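Local coordinates for protein N5-Carboxyaminoimidazole ribonucleotide synthetase (Staphylococcus aureus subsp. aureus, PDB 3ORQ) that catalyses the ATP-dependent conversion of 5-aminoimidazole ribonucleotide and bicarbonate to N5-carboxyaminoimidazole ribonucleotide, a step of purine biosynthesis, at residues N190-R201 with I251-S262; L309-N317 with L358-M369. All coordinates share one frame; numbering follows the deposited sequence.

Both contacts draw on one large antiparallel sheet, yet they show how chemistry follows position in a fold. Contact 1 joins two neighbouring strands inside the ATP-grasp domain; it is largely buried, and one of its faces carries the carboxylates that hold ADP and magnesium. Contact 2 lies several strands away across the same sheet, in the C-terminal domain, where the end of a strand leads into a helix that packs on the sheet. It is only partly buried, its contacts are mainly apolar, and its outer end reaches the second subunit. About 19 Å separates the centres of the two contacts. Repeated backbone pairing dominates 190-201 with 251-262, whereas a single backbone bond links 309-317 to 358-369.

Contact 1. Residues N190-R201 with I251-S262; sequences NIKKEVSLTVTR and IGTFTVEFFIDS. With MG (magnesium ion), chain C; ADP (adenosine-5'-diphosphate), chain D.
Glu194, Glu257 and Phe259 line one face of an antiparallel strand pair in the ATP-grasp domain, where ADP and magnesium bind. Glu194 carries CG anti to its carbonyl carbon (chi1 -64°) and continues extended to the ribose, where its carboxylate accepts from both hydroxyls: O2' of ADP reaches OE1 at 2.6 Å and O3' reaches OE2 at 2.5 Å. The same OE2 lies in plane at the edge of the Phe259 ring, with carboxylate and ring turned 75° apart. Ile191, just before the regular pairing, brings CD1 over a face of that ring, 3.5 Å from the centroid in a CH-pi contact, and this methyl also touches C2 of the adenine. Glu257 OE1 binds magnesium at 2.5 Å, a site completed by Glu270 and O2A of ADP, while its OE2 is hydrogen-bonded to His276.

The other face is largely apolar. Val199 runs alongside Phe254 and sets CB over the ring, 3.9 Å from its centroid; Leu197 CB meets the edge of Phe258. Beyond the nucleotide, the ligand-side face turns to threonines: OG1 of Thr198 and OG1 of Thr255 share a hydrogen bond of 3.2 Å, and the CG2 methyls of Thr198 and Thr253 meet at 3.6 Å.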
# COMPACT_ATOMS: atom_id res chain seq x y z
N ASN A 190 -24.48 -29.86 4.95
CA ASN A 190 -24.65 -29.16 6.21
C ASN A 190 -23.30 -28.62 6.68
O ASN A 190 -22.56 -29.29 7.40
CB ASN A 190 -25.27 -30.09 7.26
CG ASN A 190 -25.64 -29.36 8.55
OD1 ASN A 190 -25.71 -29.97 9.62
ND2 ASN A 190 -25.89 -28.04 8.45
N ILE A 191 -22.98 -27.40 6.24
CA ILE A 191 -21.65 -26.79 6.44
C ILE A 191 -21.55 -26.02 7.76
O ILE A 191 -22.41 -25.19 8.05
CB ILE A 191 -21.37 -25.81 5.32
CG1 ILE A 191 -21.33 -26.57 4.00
CG2 ILE A 191 -20.05 -25.02 5.58
CD1 ILE A 191 -21.00 -25.67 2.83
N LYS A 192 -20.52 -26.29 8.56
CA LYS A 192 -20.35 -25.53 9.81
C LYS A 192 -19.38 -24.34 9.65
O LYS A 192 -19.56 -23.30 10.28
CB LYS A 192 -19.98 -26.41 11.01
CG LYS A 192 -18.66 -27.11 10.88
CD LYS A 192 -18.35 -28.02 12.07
CE LYS A 192 -17.27 -27.42 12.95
NZ LYS A 192 -16.89 -28.35 14.05
N LYS A 193 -18.35 -24.50 8.83
CA LYS A 193 -17.43 -23.41 8.55
C LYS A 193 -17.00 -23.46 7.09
O LYS A 193 -16.91 -24.52 6.49
CB LYS A 193 -16.19 -23.52 9.45
CG LYS A 193 -16.38 -23.07 10.90
CD LYS A 193 -15.65 -21.77 11.15
CE LYS A 193 -15.03 -21.74 12.53
NZ LYS A 193 -16.00 -21.56 13.65
N GLU A 194 -16.76 -22.28 6.51
CA GLU A 194 -16.03 -22.18 5.25
C GLU A 194 -14.67 -21.54 5.43
O GLU A 194 -14.52 -20.57 6.18
CB GLU A 194 -16.82 -21.38 4.23
CG GLU A 194 -18.13 -22.05 3.84
CD GLU A 194 -18.85 -21.28 2.81
OE1 GLU A 194 -19.90 -20.72 3.14
OE2 GLU A 194 -18.36 -21.18 1.67
N VAL A 195 -13.67 -22.10 4.76
CA VAL A 195 -12.34 -21.53 4.81
C VAL A 195 -11.79 -21.43 3.41
O VAL A 195 -12.33 -22.04 2.47
CB VAL A 195 -11.32 -22.34 5.69
CG1 VAL A 195 -11.83 -22.44 7.11
CG2 VAL A 195 -11.03 -23.72 5.10
N SER A 196 -10.69 -20.68 3.27
CA SER A 196 -9.98 -20.61 2.00
C SER A 196 -8.50 -20.47 2.26
O SER A 196 -8.08 -20.08 3.35
CB SER A 196 -10.49 -19.44 1.14
OG SER A 196 -10.10 -18.18 1.67
N LEU A 197 -7.72 -20.82 1.25
CA LEU A 197 -6.28 -20.82 1.34
C LEU A 197 -5.78 -20.05 0.11
O LEU A 197 -6.01 -20.43 -1.04
CB LEU A 197 -5.76 -22.25 1.31
CG LEU A 197 -4.29 -22.43 1.65
CD1 LEU A 197 -3.98 -21.97 3.08
CD2 LEU A 197 -3.89 -23.88 1.46
N THR A 198 -5.16 -18.91 0.36
CA THR A 198 -4.59 -18.11 -0.72
C THR A 198 -3.11 -18.54 -0.91
O THR A 198 -2.40 -18.77 0.06
CB THR A 198 -4.79 -16.66 -0.42
OG1 THR A 198 -6.21 -16.39 -0.46
CG2 THR A 198 -4.01 -15.78 -1.43
N VAL A 199 -2.68 -18.68 -2.17
CA VAL A 199 -1.40 -19.30 -2.49
C VAL A 199 -0.73 -18.51 -3.59
O VAL A 199 -1.40 -17.87 -4.42
CB VAL A 199 -1.59 -20.78 -3.02
CG1 VAL A 199 -0.26 -21.47 -3.30
CG2 VAL A 199 -2.44 -21.63 -2.08
N THR A 200 0.60 -18.54 -3.62
CA THR A 200 1.28 -17.91 -4.75
C THR A 200 2.32 -18.86 -5.27
O THR A 200 3.10 -19.43 -4.51
CB THR A 200 1.97 -16.55 -4.39
OG1 THR A 200 1.02 -15.64 -3.82
CG2 THR A 200 2.54 -15.91 -5.69
N ARG A 201 2.37 -19.02 -6.58
CA ARG A 201 3.34 -19.93 -7.20
C ARG A 201 4.16 -19.11 -8.15
O ARG A 201 3.62 -18.28 -8.87
CB ARG A 201 2.62 -21.04 -7.96
CG ARG A 201 2.87 -22.41 -7.35
CD ARG A 201 2.37 -23.52 -8.29
NE ARG A 201 3.49 -24.30 -8.76
CZ ARG A 201 3.93 -24.37 -10.00
NH1 ARG A 201 3.34 -23.71 -10.99
NH2 ARG A 201 5.00 -25.13 -10.24
N ILE A 251 0.57 -19.85 -11.95
CA ILE A 251 1.60 -18.87 -11.58
C ILE A 251 0.87 -17.63 -11.02
O ILE A 251 -0.27 -17.36 -11.40
CB ILE A 251 2.48 -18.47 -12.77
CG1 ILE A 251 3.42 -19.63 -13.16
CG2 ILE A 251 3.30 -17.22 -12.42
CD1 ILE A 251 4.31 -20.11 -12.02
N GLY A 252 1.52 -16.92 -10.10
CA GLY A 252 0.92 -15.81 -9.36
C GLY A 252 -0.01 -16.31 -8.25
O GLY A 252 0.04 -17.47 -7.83
N THR A 253 -0.90 -15.46 -7.79
CA THR A 253 -1.78 -15.82 -6.68
C THR A 253 -3.04 -16.53 -7.17
O THR A 253 -3.64 -16.11 -8.17
CB THR A 253 -2.10 -14.55 -5.86
OG1 THR A 253 -0.88 -14.16 -5.22
CG2 THR A 253 -3.20 -14.79 -4.79
N PHE A 254 -3.42 -17.60 -6.49
CA PHE A 254 -4.75 -18.21 -6.71
C PHE A 254 -5.32 -18.58 -5.35
O PHE A 254 -4.60 -18.57 -4.36
CB PHE A 254 -4.66 -19.43 -7.65
CG PHE A 254 -3.80 -20.54 -7.13
CD1 PHE A 254 -2.42 -20.46 -7.20
CD2 PHE A 254 -4.38 -21.64 -6.55
CE1 PHE A 254 -1.60 -21.48 -6.69
CE2 PHE A 254 -3.56 -22.69 -6.04
CZ PHE A 254 -2.17 -22.60 -6.11
N THR A 255 -6.61 -18.83 -5.29
CA THR A 255 -7.25 -19.12 -4.01
C THR A 255 -8.18 -20.35 -4.13
O THR A 255 -8.97 -20.45 -5.05
CB THR A 255 -8.09 -17.91 -3.52
OG1 THR A 255 -7.26 -16.76 -3.45
CG2 THR A 255 -8.71 -18.18 -2.13
N VAL A 256 -8.08 -21.25 -3.17
CA VAL A 256 -8.94 -22.44 -3.10
C VAL A 256 -9.92 -22.22 -1.96
O VAL A 256 -9.49 -21.96 -0.82
CB VAL A 256 -8.10 -23.71 -2.85
CG1 VAL A 256 -8.98 -25.02 -2.83
CG2 VAL A 256 -6.99 -23.83 -3.84
N GLU A 257 -11.21 -22.31 -2.27
CA GLU A 257 -12.30 -22.27 -1.28
C GLU A 257 -12.71 -23.67 -0.85
O GLU A 257 -12.89 -24.53 -1.69
CB GLU A 257 -13.55 -21.62 -1.88
CG GLU A 257 -13.46 -20.15 -2.11
CD GLU A 257 -14.76 -19.56 -2.61
OE1 GLU A 257 -15.85 -20.21 -2.51
OE2 GLU A 257 -14.73 -18.43 -3.11
N PHE A 258 -12.92 -23.86 0.45
CA PHE A 258 -13.28 -25.18 1.00
C PHE A 258 -14.54 -25.12 1.86
O PHE A 258 -14.82 -24.12 2.49
CB PHE A 258 -12.18 -25.74 1.91
CG PHE A 258 -10.82 -25.87 1.28
CD1 PHE A 258 -10.00 -24.76 1.15
CD2 PHE A 258 -10.34 -27.11 0.89
CE1 PHE A 258 -8.72 -24.88 0.60
CE2 PHE A 258 -9.09 -27.25 0.34
CZ PHE A 258 -8.26 -26.12 0.20
N PHE A 259 -15.24 -26.26 1.92
CA PHE A 259 -16.30 -26.45 2.88
C PHE A 259 -15.84 -27.38 4.00
O PHE A 259 -15.14 -28.37 3.77
CB PHE A 259 -17.54 -27.07 2.19
CG PHE A 259 -18.14 -26.23 1.13
CD1 PHE A 259 -18.06 -24.83 1.18
CD2 PHE A 259 -18.81 -26.82 0.06
CE1 PHE A 259 -18.63 -24.03 0.17
CE2 PHE A 259 -19.39 -26.03 -0.95
CZ PHE A 259 -19.31 -24.62 -0.88
N ILE A 260 -16.24 -27.08 5.22
CA ILE A 260 -16.15 -28.11 6.24
C ILE A 260 -17.55 -28.55 6.77
O ILE A 260 -18.36 -27.71 7.19
CB ILE A 260 -15.14 -27.77 7.36
CG1 ILE A 260 -15.86 -27.44 8.64
CG2 ILE A 260 -14.03 -26.69 6.93
CD1 ILE A 260 -15.66 -28.51 9.67
N ASP A 261 -17.81 -29.86 6.71
CA ASP A 261 -19.04 -30.54 7.22
C ASP A 261 -19.54 -30.18 8.59
O ASP A 261 -18.81 -29.65 9.41
CB ASP A 261 -18.79 -32.07 7.31
CG ASP A 261 -19.39 -32.81 6.17
OD1 ASP A 261 -19.87 -32.14 5.22
OD2 ASP A 261 -19.40 -34.05 6.21
N SER A 262 -20.78 -30.58 8.88
CA SER A 262 -21.25 -30.72 10.26
C SER A 262 -20.39 -31.74 11.02
O SER A 262 -20.28 -31.70 12.24
CB SER A 262 -22.71 -31.15 10.28
OG SER A 262 -22.89 -32.35 9.55
MG MG C . -17.43 -18.71 -3.75
PB ADP D . -19.99 -18.34 -6.23
O1B ADP D . -19.02 -18.92 -7.22
O2B ADP D . -19.46 -17.67 -5.00
O3B ADP D . -21.06 -17.53 -6.92
PA ADP D . -20.25 -20.77 -4.79
O1A ADP D . -20.41 -22.05 -5.58
O2A ADP D . -18.88 -20.41 -4.27
O3A ADP D . -20.87 -19.56 -5.65
O5' ADP D . -21.24 -20.76 -3.53
C5' ADP D . -21.48 -19.58 -2.79
C4' ADP D . -21.93 -19.97 -1.39
O4' ADP D . -23.13 -20.78 -1.43
C3' ADP D . -20.88 -20.79 -0.64
O3' ADP D . -19.91 -20.01 0.07
C2' ADP D . -21.74 -21.60 0.33
O2' ADP D . -21.91 -20.89 1.54
C1' ADP D . -23.07 -21.77 -0.39
N9 ADP D . -22.97 -23.11 -1.02
C8 ADP D . -22.57 -23.34 -2.29
N7 ADP D . -22.54 -24.67 -2.57
C5 ADP D . -22.96 -25.29 -1.44
C6 ADP D . -23.18 -26.71 -1.04
N6 ADP D . -22.93 -27.70 -1.94
N1 ADP D . -23.60 -26.94 0.22
C2 ADP D . -23.83 -25.94 1.11
N3 ADP D . -23.65 -24.63 0.82
C4 ADP D . -23.23 -24.27 -0.42

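Contact 2. Residues L309-N317 with L358-M369; sequences LLKPAVMMN and LTNDVNQTEQDM
A helix packed on a beta-sheet in the C-terminal domain brings Val314 and Met316, on strand 313-319, against Thr365 and Met369 of helix 362-372. The short segments run nearly in the same direction, 21° apart, with their axes 8.6 Å from each other. Val314 and Thr365 reach past each other, pointing in opposing directions, and their CG2 methyls meet at 3.5 Å. Val314 sends CG1, trans to the backbone N (chi1 176°), to CG of Met369 and leaves CG2 for Thr365, Thr359 and Val362. Both methionines are selenomethionines; SE of Met316 lies 3.8 Å from CB of Met369, the two bent chains crossing at an angle.

At the other end the approach is through backbone. Thr359 N donates to Pro312 O at 2.9 Å, almost straight at the hydrogen (169°) but from above the carbonyl plane. CB of Pro312 rests on CG2 of Val362 at 3.6 Å. The extended Lys311 crosses Leu358 obliquely, CD against CB, and its NZ forms a salt bridge with Glu308 of the second subunit.

Thr359 OG1 accepts from Asp361 N in an ST turn and shares a 2.6 Å hydrogen bond with Thr365 OG1, while Asp361 OD1 accepts from Gln364 N. Such an aspartate N-cap is typical of a helix start, here that of the helix packed on the C-terminal part of the sheet.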
# COMPACT_ATOMS: atom_id res chain seq x y z
N LEU A 309 1.62 -13.64 9.70
CA LEU A 309 0.51 -12.81 10.18
C LEU A 309 1.03 -11.93 11.34
O LEU A 309 1.26 -12.43 12.47
CB LEU A 309 -0.68 -13.70 10.59
CG LEU A 309 -1.96 -13.02 11.08
CD1 LEU A 309 -2.64 -12.26 9.98
CD2 LEU A 309 -2.87 -14.10 11.57
N LEU A 310 1.22 -10.65 11.09
CA LEU A 310 1.73 -9.67 12.11
C LEU A 310 0.66 -9.34 13.17
O LEU A 310 0.96 -9.13 14.34
CB LEU A 310 2.20 -8.40 11.41
CG LEU A 310 3.27 -8.64 10.33
CD1 LEU A 310 3.64 -7.36 9.54
CD2 LEU A 310 4.55 -9.31 10.94
N LYS A 311 -0.61 -9.33 12.77
CA LYS A 311 -1.68 -9.18 13.72
C LYS A 311 -2.96 -9.81 13.15
O LYS A 311 -3.20 -9.69 11.93
CB LYS A 311 -1.90 -7.68 13.97
CG LYS A 311 -2.64 -7.38 15.27
CD LYS A 311 -2.63 -5.89 15.60
CE LYS A 311 -3.56 -5.62 16.84
NZ LYS A 311 -3.67 -4.18 17.10
N PRO A 312 -3.79 -10.45 14.01
CA PRO A 312 -4.98 -11.12 13.52
C PRO A 312 -5.94 -10.07 13.03
O PRO A 312 -5.74 -8.86 13.34
CB PRO A 312 -5.58 -11.77 14.77
CG PRO A 312 -4.43 -11.91 15.77
CD PRO A 312 -3.56 -10.66 15.46
N ALA A 313 -6.97 -10.49 12.28
CA ALA A 313 -7.76 -9.53 11.52
C ALA A 313 -9.16 -9.99 11.20
O ALA A 313 -9.44 -11.17 11.09
CB ALA A 313 -7.01 -9.14 10.22
N VAL A 314 -10.05 -9.02 11.07
CA VAL A 314 -11.43 -9.29 10.76
C VAL A 314 -11.74 -8.35 9.62
O VAL A 314 -11.69 -7.11 9.78
CB VAL A 314 -12.34 -8.94 11.96
CG1 VAL A 314 -13.78 -9.14 11.58
CG2 VAL A 314 -12.01 -9.83 13.12
N MSE A 315 -12.01 -8.91 8.46
CA MSE A 315 -12.23 -8.05 7.32
C MSE A 315 -13.70 -8.13 6.92
O MSE A 315 -14.26 -9.23 6.85
CB MSE A 315 -11.36 -8.52 6.18
CG MSE A 315 -11.58 -7.68 4.91
SE MSE A 315 -11.38 -8.74 3.32
CE MSE A 315 -12.99 -8.12 2.50
N MSE A 316 -14.32 -6.98 6.65
CA MSE A 316 -15.74 -6.93 6.23
C MSE A 316 -15.80 -6.37 4.83
O MSE A 316 -15.13 -5.38 4.54
CB MSE A 316 -16.56 -6.00 7.14
CG MSE A 316 -16.42 -6.25 8.63
SE MSE A 316 -17.06 -8.00 9.15
CE MSE A 316 -18.95 -7.79 8.75
N ASN A 317 -16.58 -6.99 3.95
CA ASN A 317 -16.86 -6.36 2.66
C ASN A 317 -17.73 -5.15 2.87
O ASN A 317 -18.44 -5.06 3.86
CB ASN A 317 -17.57 -7.34 1.73
CG ASN A 317 -16.63 -7.95 0.72
OD1 ASN A 317 -15.49 -7.49 0.55
ND2 ASN A 317 -17.10 -9.00 0.05
N LEU A 358 -7.68 -4.70 12.43
CA LEU A 358 -6.64 -5.48 13.09
C LEU A 358 -7.04 -5.60 14.53
O LEU A 358 -7.50 -4.64 15.12
CB LEU A 358 -5.28 -4.79 12.97
CG LEU A 358 -4.76 -4.62 11.53
CD1 LEU A 358 -3.38 -3.93 11.53
CD2 LEU A 358 -4.69 -5.99 10.84
N THR A 359 -6.88 -6.80 15.10
CA THR A 359 -7.39 -7.03 16.47
C THR A 359 -6.61 -8.12 17.20
O THR A 359 -6.17 -9.10 16.58
CB THR A 359 -8.88 -7.42 16.42
OG1 THR A 359 -9.42 -7.56 17.75
CG2 THR A 359 -9.06 -8.73 15.66
N ASN A 360 -6.44 -7.97 18.51
CA ASN A 360 -5.93 -9.09 19.30
C ASN A 360 -7.03 -10.00 19.83
O ASN A 360 -6.77 -11.10 20.35
CB ASN A 360 -5.10 -8.58 20.47
CG ASN A 360 -3.78 -8.02 20.03
OD1 ASN A 360 -3.13 -8.56 19.14
ND2 ASN A 360 -3.39 -6.91 20.65
N ASP A 361 -8.26 -9.53 19.74
CA ASP A 361 -9.38 -10.31 20.23
C ASP A 361 -10.41 -10.46 19.13
O ASP A 361 -11.43 -9.75 19.07
CB ASP A 361 -9.98 -9.70 21.50
CG ASP A 361 -11.01 -10.64 22.17
OD1 ASP A 361 -11.53 -11.57 21.50
OD2 ASP A 361 -11.30 -10.46 23.37
N VAL A 362 -10.15 -11.42 18.26
CA VAL A 362 -10.98 -11.68 17.09
C VAL A 362 -12.44 -11.95 17.47
O VAL A 362 -13.35 -11.42 16.85
CB VAL A 362 -10.40 -12.86 16.28
CG1 VAL A 362 -11.34 -13.28 15.26
CG2 VAL A 362 -9.00 -12.47 15.61
N ASN A 363 -12.66 -12.78 18.48
CA ASN A 363 -14.03 -13.15 18.84
C ASN A 363 -14.87 -11.95 19.26
O ASN A 363 -16.01 -11.83 18.86
CB ASN A 363 -14.05 -14.29 19.86
CG ASN A 363 -13.56 -15.61 19.25
OD1 ASN A 363 -13.28 -15.69 18.06
ND2 ASN A 363 -13.43 -16.62 20.07
N GLN A 364 -14.25 -11.04 20.00
CA GLN A 364 -14.90 -9.80 20.38
C GLN A 364 -15.13 -8.89 19.17
O GLN A 364 -16.27 -8.46 18.92
CB GLN A 364 -14.07 -9.06 21.41
CG GLN A 364 -14.73 -7.76 21.85
CD GLN A 364 -16.10 -8.00 22.48
OE1 GLN A 364 -16.21 -8.51 23.59
NE2 GLN A 364 -17.15 -7.63 21.76
N THR A 365 -14.06 -8.61 18.41
CA THR A 365 -14.20 -7.84 17.18
C THR A 365 -15.32 -8.40 16.31
O THR A 365 -16.10 -7.64 15.74
CB THR A 365 -12.92 -7.82 16.36
OG1 THR A 365 -11.88 -7.16 17.10
CG2 THR A 365 -13.18 -7.10 15.02
N GLU A 366 -15.40 -9.72 16.20
CA GLU A 366 -16.46 -10.36 15.42
C GLU A 366 -17.84 -9.91 15.92
O GLU A 366 -18.71 -9.57 15.11
CB GLU A 366 -16.37 -11.89 15.46
CG GLU A 366 -17.43 -12.53 14.57
CD GLU A 366 -17.44 -14.03 14.64
OE1 GLU A 366 -17.49 -14.67 13.57
OE2 GLU A 366 -17.42 -14.59 15.76
N GLN A 367 -18.02 -9.91 17.25
CA GLN A 367 -19.29 -9.45 17.85
C GLN A 367 -19.56 -8.01 17.48
O GLN A 367 -20.65 -7.69 17.03
CB GLN A 367 -19.26 -9.57 19.39
CG GLN A 367 -19.47 -10.98 19.92
CD GLN A 367 -20.68 -11.67 19.28
OE1 GLN A 367 -20.53 -12.69 18.61
NE2 GLN A 367 -21.86 -11.10 19.45
N ASP A 368 -18.54 -7.17 17.69
CA ASP A 368 -18.61 -5.74 17.38
C ASP A 368 -19.17 -5.49 15.99
O ASP A 368 -20.03 -4.63 15.82
CB ASP A 368 -17.22 -5.08 17.49
CG ASP A 368 -16.67 -5.07 18.92
OD1 ASP A 368 -17.42 -5.46 19.85
OD2 ASP A 368 -15.48 -4.67 19.10
N MSE A 369 -18.65 -6.25 15.02
CA MSE A 369 -19.05 -6.15 13.61
C MSE A 369 -20.48 -6.68 13.36
O MSE A 369 -21.20 -6.15 12.52
CB MSE A 369 -18.05 -6.92 12.71
CG MSE A 369 -16.59 -6.37 12.66
SE MSE A 369 -16.64 -4.50 12.17
CE MSE A 369 -16.35 -3.66 13.89